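Local coordinates for protein glutathione s-transferase III (Zea mays, PDB 1AW9) that probably joins glutathione to hydrophobic electrophiles with release of a halide, a reaction by which maize disarms certain herbicides, at residues L3-M8 with R16-L21; L21-L26 with V198-F203; D84-T89 with F161-A166; S170-L175 with A192-I197. All blocks are in the same frame, centred on the assembly; numbering follows the deposited sequence.

Contact 1 (L3-M8 with R16-L21)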
loop_
_atom_site.group_PDB
_atom_site.type_symbol
_atom_site.label_atom_id
_atom_site.label_comp_id
_atom_site.label_asym_id
_atom_site.label_seq_id
_atom_site.Cartn_x
_atom_site.Cartn_y
_atom_site.Cartn_z
ATOM N N LEU A 3 22.727 -13.149 32.961
ATOM C CA LEU A 3 21.464 -13.028 32.254
ATOM C C LEU A 3 21.633 -13.633 30.851
ATOM O O LEU A 3 22.741 -13.603 30.287
ATOM C CB LEU A 3 21.122 -11.539 32.156
ATOM C CG LEU A 3 20.380 -10.940 33.355
ATOM C CD1 LEU A 3 20.928 -11.451 34.628
ATOM C CD2 LEU A 3 20.417 -9.433 33.336
ATOM N N LYS A 4 20.584 -14.275 30.333
ATOM C CA LYS A 4 20.629 -14.834 28.972
ATOM C C LYS A 4 19.752 -13.974 28.050
ATOM O O LYS A 4 18.561 -13.784 28.304
ATOM C CB LYS A 4 20.176 -16.293 28.928
ATOM C CG LYS A 4 21.131 -17.266 29.600
ATOM C CD LYS A 4 20.814 -18.732 29.241
ATOM C CE LYS A 4 21.297 -19.077 27.815
ATOM N NZ LYS A 4 20.992 -20.476 27.333
ATOM N N LEU A 5 20.381 -13.393 27.032
ATOM C CA LEU A 5 19.707 -12.533 26.063
ATOM C C LEU A 5 19.607 -13.324 24.790
ATOM O O LEU A 5 20.618 -13.591 24.152
ATOM C CB LEU A 5 20.511 -11.243 25.802
ATOM C CG LEU A 5 19.939 -10.214 24.807
ATOM C CD1 LEU A 5 18.511 -9.856 25.186
ATOM C CD2 LEU A 5 20.791 -8.959 24.807
ATOM N N TYR A 6 18.389 -13.731 24.457
ATOM C CA TYR A 6 18.123 -14.506 23.256
ATOM C C TYR A 6 17.948 -13.635 22.012
ATOM O O TYR A 6 17.088 -12.765 21.969
ATOM C CB TYR A 6 16.880 -15.358 23.478
ATOM C CG TYR A 6 17.127 -16.540 24.386
ATOM C CD1 TYR A 6 17.727 -17.708 23.887
ATOM C CD2 TYR A 6 16.812 -16.484 25.754
ATOM C CE1 TYR A 6 18.012 -18.784 24.712
ATOM C CE2 TYR A 6 17.098 -17.566 26.604
ATOM C CZ TYR A 6 17.702 -18.708 26.072
ATOM O OH TYR A 6 18.021 -19.775 26.893
ATOM N N GLY A 7 18.775 -13.860 21.003
ATOM C CA GLY A 7 18.641 -13.102 19.783
ATOM C C GLY A 7 19.924 -13.008 19.015
ATOM O O GLY A 7 20.975 -13.437 19.461
ATOM N N MET A 8 19.816 -12.448 17.825
ATOM C CA MET A 8 20.954 -12.254 16.942
ATOM C C MET A 8 21.704 -11.022 17.408
ATOM O O MET A 8 21.094 -9.970 17.612
ATOM C CB MET A 8 20.446 -11.939 15.544
ATOM C CG MET A 8 20.589 -13.016 14.504
ATOM S SD MET A 8 20.147 -12.209 12.944
ATOM C CE MET A 8 21.869 -11.861 12.110
ATOM N N ARG A 16 19.568 -2.826 21.724
ATOM C CA ARG A 16 18.942 -1.873 22.635
ATOM C C ARG A 16 18.960 -2.415 24.063
ATOM O O ARG A 16 18.935 -1.639 25.038
ATOM C CB ARG A 16 17.473 -1.598 22.261
ATOM C CG ARG A 16 16.753 -0.561 23.196
ATOM C CD ARG A 16 15.196 -0.357 23.017
ATOM N NE ARG A 16 14.870 0.275 21.737
ATOM C CZ ARG A 16 14.464 -0.397 20.662
ATOM N NH1 ARG A 16 14.287 -1.714 20.728
ATOM N NH2 ARG A 16 14.462 0.198 19.473
ATOM N N VAL A 17 18.863 -3.740 24.193
ATOM C CA VAL A 17 18.844 -4.371 25.522
ATOM C C VAL A 17 20.263 -4.471 26.055
ATOM O O VAL A 17 20.504 -4.137 27.199
ATOM C CB VAL A 17 18.174 -5.758 25.517
ATOM C CG1 VAL A 17 18.168 -6.336 26.923
ATOM C CG2 VAL A 17 16.749 -5.632 25.017
ATOM N N ALA A 18 21.186 -4.906 25.204
ATOM C CA ALA A 18 22.590 -5.020 25.560
ATOM C C ALA A 18 23.057 -3.638 26.071
ATOM O O ALA A 18 23.780 -3.536 27.068
ATOM C CB ALA A 18 23.394 -5.451 24.325
ATOM N N THR A 19 22.594 -2.576 25.409
ATOM C CA THR A 19 22.921 -1.205 25.777
ATOM C C THR A 19 22.642 -1.007 27.261
ATOM O O THR A 19 23.519 -0.620 28.022
ATOM C CB THR A 19 22.083 -0.185 24.950
ATOM O OG1 THR A 19 22.487 -0.240 23.583
ATOM C CG2 THR A 19 22.289 1.218 25.421
ATOM N N VAL A 20 21.425 -1.301 27.679
ATOM C CA VAL A 20 21.059 -1.135 29.059
ATOM C C VAL A 20 21.785 -2.124 29.984
ATOM O O VAL A 20 22.150 -1.754 31.096
ATOM C CB VAL A 20 19.527 -1.161 29.209
ATOM C CG1 VAL A 20 19.109 -1.339 30.638
ATOM C CG2 VAL A 20 18.967 0.147 28.717
ATOM N N LEU A 21 22.087 -3.335 29.523
ATOM C CA LEU A 21 22.785 -4.289 30.397
ATOM C C LEU A 21 24.222 -3.827 30.696
ATOM O O LEU A 21 24.684 -3.955 31.827
ATOM C CB LEU A 21 22.769 -5.716 29.831
ATOM C CG LEU A 21 21.409 -6.438 29.631
ATOM C CD1 LEU A 21 21.620 -7.734 28.921
ATOM C CD2 LEU A 21 20.672 -6.694 30.903
#

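Contact 2 (L21-L26 with V198-F203)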
loop_
_atom_site.group_PDB
_atom_site.type_symbol
_atom_site.label_atom_id
_atom_site.label_comp_id
_atom_site.label_asym_id
_atom_site.label_seq_id
_atom_site.Cartn_x
_atom_site.Cartn_y
_atom_site.Cartn_z
ATOM N N LEU A 21 22.087 -3.335 29.523
ATOM C CA LEU A 21 22.785 -4.289 30.397
ATOM C C LEU A 21 24.222 -3.827 30.696
ATOM O O LEU A 21 24.684 -3.955 31.827
ATOM C CB LEU A 21 22.769 -5.716 29.831
ATOM C CG LEU A 21 21.409 -6.438 29.631
ATOM C CD1 LEU A 21 21.620 -7.734 28.921
ATOM C CD2 LEU A 21 20.672 -6.694 30.903
ATOM N N ASN A 22 24.910 -3.250 29.714
ATOM C CA ASN A 22 26.258 -2.760 29.953
ATOM C C ASN A 22 26.265 -1.534 30.844
ATOM O O ASN A 22 27.148 -1.375 31.663
ATOM C CB ASN A 22 26.951 -2.443 28.661
ATOM C CG ASN A 22 27.224 -3.661 27.890
ATOM O OD1 ASN A 22 27.633 -4.656 28.458
ATOM N ND2 ASN A 22 26.947 -3.636 26.594
ATOM N N GLU A 23 25.288 -0.654 30.705
ATOM C CA GLU A 23 25.269 0.529 31.544
ATOM C C GLU A 23 25.215 0.089 32.994
ATOM O O GLU A 23 25.925 0.620 33.824
ATOM C CB GLU A 23 24.069 1.410 31.214
ATOM C CG GLU A 23 24.213 2.220 29.943
ATOM C CD GLU A 23 25.136 3.433 30.089
ATOM O OE1 GLU A 23 25.402 3.871 31.226
ATOM O OE2 GLU A 23 25.591 3.972 29.067
ATOM N N LYS A 24 24.331 -0.860 33.287
ATOM C CA LYS A 24 24.135 -1.417 34.623
ATOM C C LYS A 24 25.303 -2.352 34.994
ATOM O O LYS A 24 25.374 -2.865 36.111
ATOM C CB LYS A 24 22.819 -2.207 34.648
ATOM C CG LYS A 24 21.578 -1.334 34.679
ATOM C CD LYS A 24 21.312 -0.932 36.099
ATOM C CE LYS A 24 20.601 0.372 36.182
ATOM N NZ LYS A 24 20.721 0.914 37.558
ATOM N N GLY A 25 26.208 -2.567 34.043
ATOM C CA GLY A 25 27.334 -3.445 34.261
ATOM C C GLY A 25 26.953 -4.872 34.652
ATOM O O GLY A 25 27.737 -5.562 35.321
ATOM N N LEU A 26 25.795 -5.348 34.203
ATOM C CA LEU A 26 25.355 -6.688 34.535
ATOM C C LEU A 26 26.027 -7.697 33.640
ATOM O O LEU A 26 26.510 -7.348 32.586
ATOM C CB LEU A 26 23.840 -6.795 34.420
ATOM C CG LEU A 26 23.043 -5.885 35.369
ATOM C CD1 LEU A 26 21.557 -5.991 35.105
ATOM C CD2 LEU A 26 23.309 -6.262 36.820
ATOM N N VAL A 198 27.576 8.209 22.228
ATOM C CA VAL A 198 28.601 7.312 21.702
ATOM C C VAL A 198 29.839 7.329 22.579
ATOM O O VAL A 198 30.530 6.332 22.654
ATOM C CB VAL A 198 29.049 7.678 20.270
ATOM C CG1 VAL A 198 29.290 6.409 19.446
ATOM C CG2 VAL A 198 28.037 8.492 19.608
ATOM N N ALA A 199 30.139 8.484 23.177
ATOM C CA ALA A 199 31.291 8.670 24.064
ATOM C C ALA A 199 31.207 7.850 25.345
ATOM O O ALA A 199 32.231 7.582 25.976
ATOM C CB ALA A 199 31.463 10.165 24.421
ATOM N N ARG A 200 29.996 7.457 25.728
ATOM C CA ARG A 200 29.802 6.676 26.940
ATOM C C ARG A 200 30.568 5.348 26.882
ATOM O O ARG A 200 30.455 4.583 25.916
ATOM C CB ARG A 200 28.329 6.399 27.148
ATOM C CG ARG A 200 27.515 7.597 27.430
ATOM C CD ARG A 200 26.385 7.188 28.351
ATOM N NE ARG A 200 26.282 8.102 29.486
ATOM C CZ ARG A 200 25.921 7.758 30.714
ATOM N NH1 ARG A 200 25.622 6.503 31.013
ATOM N NH2 ARG A 200 25.804 8.697 31.633
ATOM N N PRO A 201 31.326 5.031 27.949
ATOM C CA PRO A 201 32.123 3.804 28.066
ATOM C C PRO A 201 31.267 2.559 27.837
ATOM O O PRO A 201 31.667 1.660 27.100
ATOM C CB PRO A 201 32.597 3.849 29.521
ATOM C CG PRO A 201 32.653 5.299 29.821
ATOM C CD PRO A 201 31.378 5.797 29.203
ATOM N N ALA A 202 30.099 2.511 28.489
ATOM C CA ALA A 202 29.176 1.380 28.359
ATOM C C ALA A 202 28.800 1.196 26.894
ATOM O O ALA A 202 28.844 0.067 26.352
ATOM C CB ALA A 202 27.932 1.611 29.183
ATOM N N PHE A 203 28.480 2.312 26.240
ATOM C CA PHE A 203 28.110 2.224 24.853
ATOM C C PHE A 203 29.233 1.724 24.004
ATOM O O PHE A 203 29.005 0.963 23.076
ATOM C CB PHE A 203 27.565 3.526 24.297
ATOM C CG PHE A 203 26.776 3.313 23.044
ATOM C CD1 PHE A 203 25.689 2.431 23.040
ATOM C CD2 PHE A 203 27.169 3.881 21.856
ATOM C CE1 PHE A 203 25.022 2.119 21.867
ATOM C CE2 PHE A 203 26.508 3.576 20.668
ATOM C CZ PHE A 203 25.435 2.693 20.672
#

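Contact 3 (D84-T89 with F161-A166)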
loop_
_atom_site.group_PDB
_atom_site.type_symbol
_atom_site.label_atom_id
_atom_site.label_comp_id
_atom_site.label_asym_id
_atom_site.label_seq_id
_atom_site.Cartn_x
_atom_site.Cartn_y
_atom_site.Cartn_z
ATOM N N ASP A 84 22.535 4.988 37.096
ATOM C CA ASP A 84 21.181 5.055 37.545
ATOM C C ASP A 84 20.420 5.509 36.301
ATOM O O ASP A 84 20.440 6.698 35.963
ATOM C CB ASP A 84 21.048 6.081 38.668
ATOM C CG ASP A 84 19.686 6.039 39.341
ATOM O OD1 ASP A 84 18.848 5.170 38.965
ATOM O OD2 ASP A 84 19.464 6.873 40.259
ATOM N N LEU A 85 19.823 4.563 35.573
ATOM C CA LEU A 85 19.074 4.928 34.361
ATOM C C LEU A 85 17.734 5.561 34.723
ATOM O O LEU A 85 17.052 6.149 33.878
ATOM C CB LEU A 85 18.919 3.734 33.411
ATOM C CG LEU A 85 20.212 3.173 32.828
ATOM C CD1 LEU A 85 19.939 1.860 32.185
ATOM C CD2 LEU A 85 20.860 4.111 31.862
ATOM N N LEU A 86 17.377 5.489 35.994
ATOM C CA LEU A 86 16.145 6.102 36.451
ATOM C C LEU A 86 16.433 7.028 37.652
ATOM O O LEU A 86 15.977 6.759 38.768
ATOM C CB LEU A 86 15.114 5.017 36.806
ATOM C CG LEU A 86 14.545 4.137 35.670
ATOM C CD1 LEU A 86 13.922 2.879 36.246
ATOM C CD2 LEU A 86 13.537 4.893 34.837
ATOM N N PRO A 87 17.216 8.121 37.436
ATOM C CA PRO A 87 17.571 9.081 38.487
ATOM C C PRO A 87 16.343 9.757 39.040
ATOM O O PRO A 87 15.459 10.130 38.282
ATOM C CB PRO A 87 18.417 10.109 37.738
ATOM C CG PRO A 87 19.016 9.333 36.632
ATOM C CD PRO A 87 17.829 8.546 36.163
ATOM N N ALA A 88 16.288 9.921 40.355
ATOM C CA ALA A 88 15.160 10.606 40.978
ATOM C C ALA A 88 15.365 12.123 40.801
ATOM O O ALA A 88 14.488 12.941 41.121
ATOM C CB ALA A 88 15.051 10.231 42.450
ATOM N N THR A 89 16.539 12.476 40.283
ATOM C CA THR A 89 16.883 13.860 39.997
ATOM C C THR A 89 16.329 14.268 38.620
ATOM O O THR A 89 16.169 15.464 38.337
ATOM C CB THR A 89 18.415 14.059 40.003
ATOM O OG1 THR A 89 19.046 12.913 39.406
ATOM C CG2 THR A 89 18.927 14.268 41.439
ATOM N N PHE A 161 21.736 11.615 31.883
ATOM C CA PHE A 161 21.476 10.552 30.941
ATOM C C PHE A 161 20.578 9.535 31.664
ATOM O O PHE A 161 20.870 9.121 32.793
ATOM C CB PHE A 161 22.815 9.948 30.521
ATOM C CG PHE A 161 22.703 8.713 29.694
ATOM C CD1 PHE A 161 22.625 7.457 30.299
ATOM C CD2 PHE A 161 22.777 8.789 28.308
ATOM C CE1 PHE A 161 22.635 6.306 29.547
ATOM C CE2 PHE A 161 22.789 7.620 27.525
ATOM C CZ PHE A 161 22.721 6.385 28.142
ATOM N N THR A 162 19.436 9.228 31.054
ATOM C CA THR A 162 18.508 8.294 31.649
ATOM C C THR A 162 18.168 7.201 30.650
ATOM O O THR A 162 18.774 7.110 29.573
ATOM C CB THR A 162 17.189 8.992 32.123
ATOM O OG1 THR A 162 16.510 9.562 30.998
ATOM C CG2 THR A 162 17.481 10.093 33.148
ATOM N N LEU A 163 17.216 6.349 31.041
ATOM C CA LEU A 163 16.735 5.249 30.225
ATOM C C LEU A 163 16.204 5.807 28.893
ATOM O O LEU A 163 16.420 5.216 27.828
ATOM C CB LEU A 163 15.630 4.519 30.983
ATOM C CG LEU A 163 15.053 3.238 30.362
ATOM C CD1 LEU A 163 16.142 2.159 30.242
ATOM C CD2 LEU A 163 13.883 2.756 31.207
ATOM N N ALA A 164 15.531 6.949 28.958
ATOM C CA ALA A 164 14.987 7.587 27.764
ATOM C C ALA A 164 16.045 7.735 26.669
ATOM O O ALA A 164 15.771 7.401 25.512
ATOM C CB ALA A 164 14.363 8.946 28.105
ATOM N N ASP A 165 17.269 8.142 27.025
ATOM C CA ASP A 165 18.329 8.319 26.008
ATOM C C ASP A 165 18.911 6.998 25.532
ATOM O O ASP A 165 19.167 6.825 24.339
ATOM C CB ASP A 165 19.481 9.215 26.515
ATOM C CG ASP A 165 18.985 10.465 27.219
ATOM O OD1 ASP A 165 18.733 10.373 28.417
ATOM O OD2 ASP A 165 18.788 11.532 26.607
ATOM N N ALA A 166 19.097 6.071 26.470
ATOM C CA ALA A 166 19.709 4.791 26.187
ATOM C C ALA A 166 18.896 3.956 25.187
ATOM O O ALA A 166 19.470 3.231 24.357
ATOM C CB ALA A 166 19.933 4.016 27.517
HETATM O O HOH W 1 21.976 8.850 35.174
#

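Contact 4 (S170-L175 with A192-I197)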
loop_
_atom_site.group_PDB
_atom_site.type_symbol
_atom_site.label_atom_id
_atom_site.label_comp_id
_atom_site.label_asym_id
_atom_site.label_seq_id
_atom_site.Cartn_x
_atom_site.Cartn_y
_atom_site.Cartn_z
ATOM N N SER A 170 20.881 2.249 19.969
ATOM C CA SER A 170 21.117 1.270 18.911
ATOM C C SER A 170 20.604 1.743 17.579
ATOM O O SER A 170 21.284 1.581 16.576
ATOM C CB SER A 170 20.573 -0.112 19.245
ATOM O OG SER A 170 19.184 -0.125 19.343
ATOM N N TYR A 171 19.430 2.362 17.558
ATOM C CA TYR A 171 18.904 2.857 16.309
ATOM C C TYR A 171 19.616 4.095 15.790
ATOM O O TYR A 171 19.753 4.240 14.576
ATOM C CB TYR A 171 17.394 2.980 16.342
ATOM C CG TYR A 171 16.736 1.678 15.894
ATOM C CD1 TYR A 171 16.535 1.407 14.539
ATOM C CD2 TYR A 171 16.333 0.707 16.823
ATOM C CE1 TYR A 171 15.954 0.218 14.121
ATOM C CE2 TYR A 171 15.744 -0.501 16.403
ATOM C CZ TYR A 171 15.561 -0.724 15.052
ATOM O OH TYR A 171 14.956 -1.889 14.619
ATOM N N LEU A 172 20.151 4.945 16.673
ATOM C CA LEU A 172 20.910 6.109 16.223
ATOM C C LEU A 172 22.194 5.578 15.567
ATOM O O LEU A 172 22.643 6.068 14.521
ATOM C CB LEU A 172 21.256 7.030 17.397
ATOM C CG LEU A 172 20.189 8.015 17.875
ATOM C CD1 LEU A 172 20.760 8.734 19.053
ATOM C CD2 LEU A 172 19.781 9.019 16.796
ATOM N N LEU A 173 22.764 4.548 16.188
ATOM C CA LEU A 173 23.972 3.888 15.701
ATOM C C LEU A 173 23.749 3.364 14.284
ATOM O O LEU A 173 24.492 3.691 13.368
ATOM C CB LEU A 173 24.359 2.744 16.658
ATOM C CG LEU A 173 25.690 2.024 16.473
ATOM C CD1 LEU A 173 25.599 0.963 15.396
ATOM C CD2 LEU A 173 26.796 3.026 16.148
ATOM N N TYR A 174 22.712 2.564 14.087
ATOM C CA TYR A 174 22.437 2.023 12.756
ATOM C C TYR A 174 22.088 3.102 11.735
ATOM O O TYR A 174 22.542 3.030 10.599
ATOM C CB TYR A 174 21.361 0.941 12.826
ATOM C CG TYR A 174 21.904 -0.367 13.345
ATOM C CD1 TYR A 174 22.327 -0.491 14.663
ATOM C CD2 TYR A 174 22.028 -1.478 12.509
ATOM C CE1 TYR A 174 22.863 -1.693 15.146
ATOM C CE2 TYR A 174 22.557 -2.682 12.981
ATOM C CZ TYR A 174 22.969 -2.787 14.301
ATOM O OH TYR A 174 23.435 -3.985 14.796
ATOM N N LEU A 175 21.300 4.099 12.141
ATOM C CA LEU A 175 20.936 5.209 11.265
ATOM C C LEU A 175 22.209 5.879 10.737
ATOM O O LEU A 175 22.256 6.278 9.569
ATOM C CB LEU A 175 20.168 6.265 12.039
ATOM C CG LEU A 175 18.718 6.615 11.724
ATOM C CD1 LEU A 175 18.519 8.056 12.181
ATOM C CD2 LEU A 175 18.433 6.535 10.236
ATOM N N ALA A 192 25.050 16.735 18.773
ATOM C CA ALA A 192 25.837 16.811 20.008
ATOM C C ALA A 192 25.358 15.718 20.979
ATOM O O ALA A 192 26.150 14.934 21.508
ATOM C CB ALA A 192 25.643 18.166 20.630
ATOM N N TRP A 193 24.044 15.662 21.182
ATOM C CA TRP A 193 23.416 14.684 22.063
ATOM C C TRP A 193 23.818 13.271 21.692
ATOM O O TRP A 193 24.147 12.469 22.555
ATOM C CB TRP A 193 21.906 14.851 21.999
ATOM C CG TRP A 193 21.104 13.745 22.613
ATOM C CD1 TRP A 193 20.976 13.464 23.940
ATOM C CD2 TRP A 193 20.200 12.860 21.928
ATOM N NE1 TRP A 193 20.034 12.477 24.132
ATOM C CE2 TRP A 193 19.535 12.093 22.911
ATOM C CE3 TRP A 193 19.871 12.654 20.575
ATOM C CZ2 TRP A 193 18.554 11.132 22.585
ATOM C CZ3 TRP A 193 18.889 11.690 20.251
ATOM C CH2 TRP A 193 18.250 10.947 21.256
ATOM N N TRP A 194 23.809 12.965 20.401
ATOM C CA TRP A 194 24.194 11.643 19.886
ATOM C C TRP A 194 25.678 11.404 20.108
ATOM O O TRP A 194 26.089 10.314 20.473
ATOM C CB TRP A 194 23.889 11.554 18.379
ATOM C CG TRP A 194 24.573 10.444 17.670
ATOM C CD1 TRP A 194 25.312 10.540 16.530
ATOM C CD2 TRP A 194 24.593 9.054 18.051
ATOM N NE1 TRP A 194 25.801 9.297 16.171
ATOM C CE2 TRP A 194 25.372 8.369 17.082
ATOM C CE3 TRP A 194 24.036 8.326 19.117
ATOM C CZ2 TRP A 194 25.615 6.979 17.151
ATOM C CZ3 TRP A 194 24.284 6.931 19.189
ATOM C CH2 TRP A 194 25.067 6.282 18.205
ATOM N N GLU A 195 26.496 12.413 19.858
ATOM C CA GLU A 195 27.908 12.236 20.053
ATOM C C GLU A 195 28.241 12.034 21.498
ATOM O O GLU A 195 29.173 11.292 21.818
ATOM C CB GLU A 195 28.655 13.375 19.446
ATOM C CG GLU A 195 28.685 13.147 17.985
ATOM C CD GLU A 195 29.246 14.300 17.229
ATOM O OE1 GLU A 195 29.227 15.442 17.754
ATOM O OE2 GLU A 195 29.689 14.057 16.081
ATOM N N ALA A 196 27.453 12.639 22.378
ATOM C CA ALA A 196 27.666 12.427 23.797
ATOM C C ALA A 196 27.361 10.962 24.138
ATOM O O ALA A 196 28.080 10.344 24.927
ATOM C CB ALA A 196 26.783 13.331 24.603
ATOM N N ILE A 197 26.307 10.387 23.549
ATOM C CA ILE A 197 25.922 8.983 23.843
ATOM C C ILE A 197 26.988 7.975 23.394
ATOM O O ILE A 197 27.226 6.977 24.061
ATOM C CB ILE A 197 24.539 8.577 23.195
ATOM C CG1 ILE A 197 23.410 9.460 23.731
ATOM C CG2 ILE A 197 24.228 7.099 23.462
ATOM C CD1 ILE A 197 22.054 9.195 23.087
#

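Contact 1 (L3-M8 with R16-L21)
Leu3 and Leu5 press from the first strand of the thioredoxin-like N-terminal domain onto Val17, Ala18 and Leu21 of helix 12-23, within the beta-alpha-beta unit that this strand forms with the helix and strand 28-31. Strand 3-6 and residues 16-21 run nearly antiparallel, 161° between their directions, so their contacting side chains mesh in reverse order along the chain. The central bump is the fork of Leu5, whose CG stands anti to the backbone N (chi1 -180°) and turns both methyls to the helix. Branch CD1 rides against Val17 CG1 at 3.9 Å. Branch CD2 enters the hollow between Val17, Ala18 and Leu21, where the small Ala18 permits it to come within 4.1 Å of Ala18 N. With an alanine in place of Leu5 the hollow would probably lose its plug, leaving Val17 without its strand partner and a gap beside Ala18 and Leu21. Val17 also touches Ser67 of helix 67-77, a residue likely to bind glutathione, which puts this core next to the probable site. Farther along, where Phe28 also borders Leu3 and Leu21, these two side chains slant across one another and meet methyl to methyl, CD2 of Leu3 lying 3.7 Å from CD2 of Leu21.

Contact 2 (L21-L26 with V198-F203)
Glu23 and Arg200 are brought together by bends in both side chains: each sets CG anti to its carbonyl carbon, after which Glu23 folds at chi2 (-76°) and Arg200 at chi2 and chi3, so that the two chains cross at about a right angle. The result is a salt bridge made through one nitrogen. Arg200 NH1 lies 2.6 Å from Glu23 OE1, while one of its N-H groups points at Glu23 OE2, 3.2 Å from NH1 in a nearly straight bond (168°). OE2 is approached on its syn side and somewhat out of the carboxylate plane, while the acceptor lies almost within the guanidinium plane; the two planes are tilted by 31°. Thr83 OG1 also bonds to Glu23 OE1, which helps hold the carboxylate in its rotation, and a cation-pi contact with Phe161 engages the arginine. Beside the carboxylate, the methyl of Ala202 is a small knob: its CB reaches 3.3 Å from Glu23 OE2 and 3.8 Å from Glu23 CG, and touches Asn22 CB at 4.2 Å. The amide of Asn22 turns its ND2 to Thr206 OG1, which itself bonds to Ala202 O. The contact joins the two domains of the glutathione transferase fold at helix ends: helix 12-23 gives way here to a Schellman motif at Gly25, and Arg200 is the N-cap of helix 201-209, right after helix 188-199.

Contact 3 (D84-T89 with F161-A166)
Leu85 and Phe161 lie side by side and point the same way, where the linker between helices 67-77 and 92-122 passes the capping box of helix 163-166, a Thr-x-x-Asp N-cap familiar in the C-terminal domain of glutathione transferases. The branch of Leu85 that touches the phenyl ring is CD2, 3.7 Å from Phe161 CE1; the same methyl also reaches the CB of Ala166, one turn into the helix. On the backbone side, Leu85 O accepts from Leu163 N at 2.8 Å (145°), in the carbonyl plane and on a lone pair, so the linker satisfies one of the amides at the start of the helix. Another is used inside the box itself: Thr162 N points almost straight (177°) at Asp165 OD1, 3.0 Å away, while the return bond from Ala164 N to Thr162 OG1 is weak. With OG1 between the backbone N and the carbonyl carbon (chi1 62°), the methyl CG2 falls anti to the carbonyl carbon and faces Pro87. The proline ring crosses it obliquely, and Pro87 CD sits tightly against Thr162 CG2 at 3.4 Å. Leu86 CD2 adds a looser touch to Leu163 CD2 at 4.2 Å. A water donates to both carbonyls, 2.8 Å from Asp84 O and 2.6 Å from Phe161 O.

Contact 4 (S170-L175 with A192-I197)
Leu172 against Trp193 and Trp194 makes this an apolar helix-helix contact in the helical C-terminal domain, where residues 170-175 of helix 169-176 and residues 192-197 of helix 188-199 cross steeply, at -107°, with the axes of these segments 10.9 Å apart. Leu172 is the knob. Its CB lies over one face of the Trp194 indole, 3.7 Å from the centroid of the six-membered ring, a CH-pi contact, and the leucine and the indole run alongside one another, pointing opposite ways. Beyond it, Leu172 CD1 reaches on between the two tryptophans, 3.3 Å from Trp194 CE3 and 3.7 Å from Trp193 CZ3. Both indoles have CG anti to the backbone N, which carries them forward to the other helix. Trp194 extends further, its CH2 coming 3.9 Å from Leu173 CB and close to the backbone there. Replacing Trp194 by an alanine would probably strip Leu172 CB of the ring face that covers it and open a gap beside Leu173. Ile197 CD1 lies over a face of Trp193, offset toward the rim, and Asp165 OD2 takes up the NE1 of that indole. Between these two segments the contacts are apolar and ring-face, which suggests that shape complementarity more than directed bonding governs the fit.

How the contacts relate
From the N terminus, contact 1 closes a short loop by folding helix 12-23 back on the first strand. Contact 2 opens on the same helix, shares Leu21 with contact 1, and closes a far larger loop, bringing the end of helix 188-199 and the start of helix 201-209 to the N-terminal domain. Inside that loop contacts 3 and 4 follow in series, and none of the four cross. Contact 3 ties the linker after helix 67-77 to helix 163-166; contact 4 then packs the next helix, 169-176, on helix 188-199. The contacts also touch: Val20 of contact 1 meets Leu85 and Leu163 of contact 3, and Phe203 of contact 2 meets Leu173 and Trp194 of contact 4.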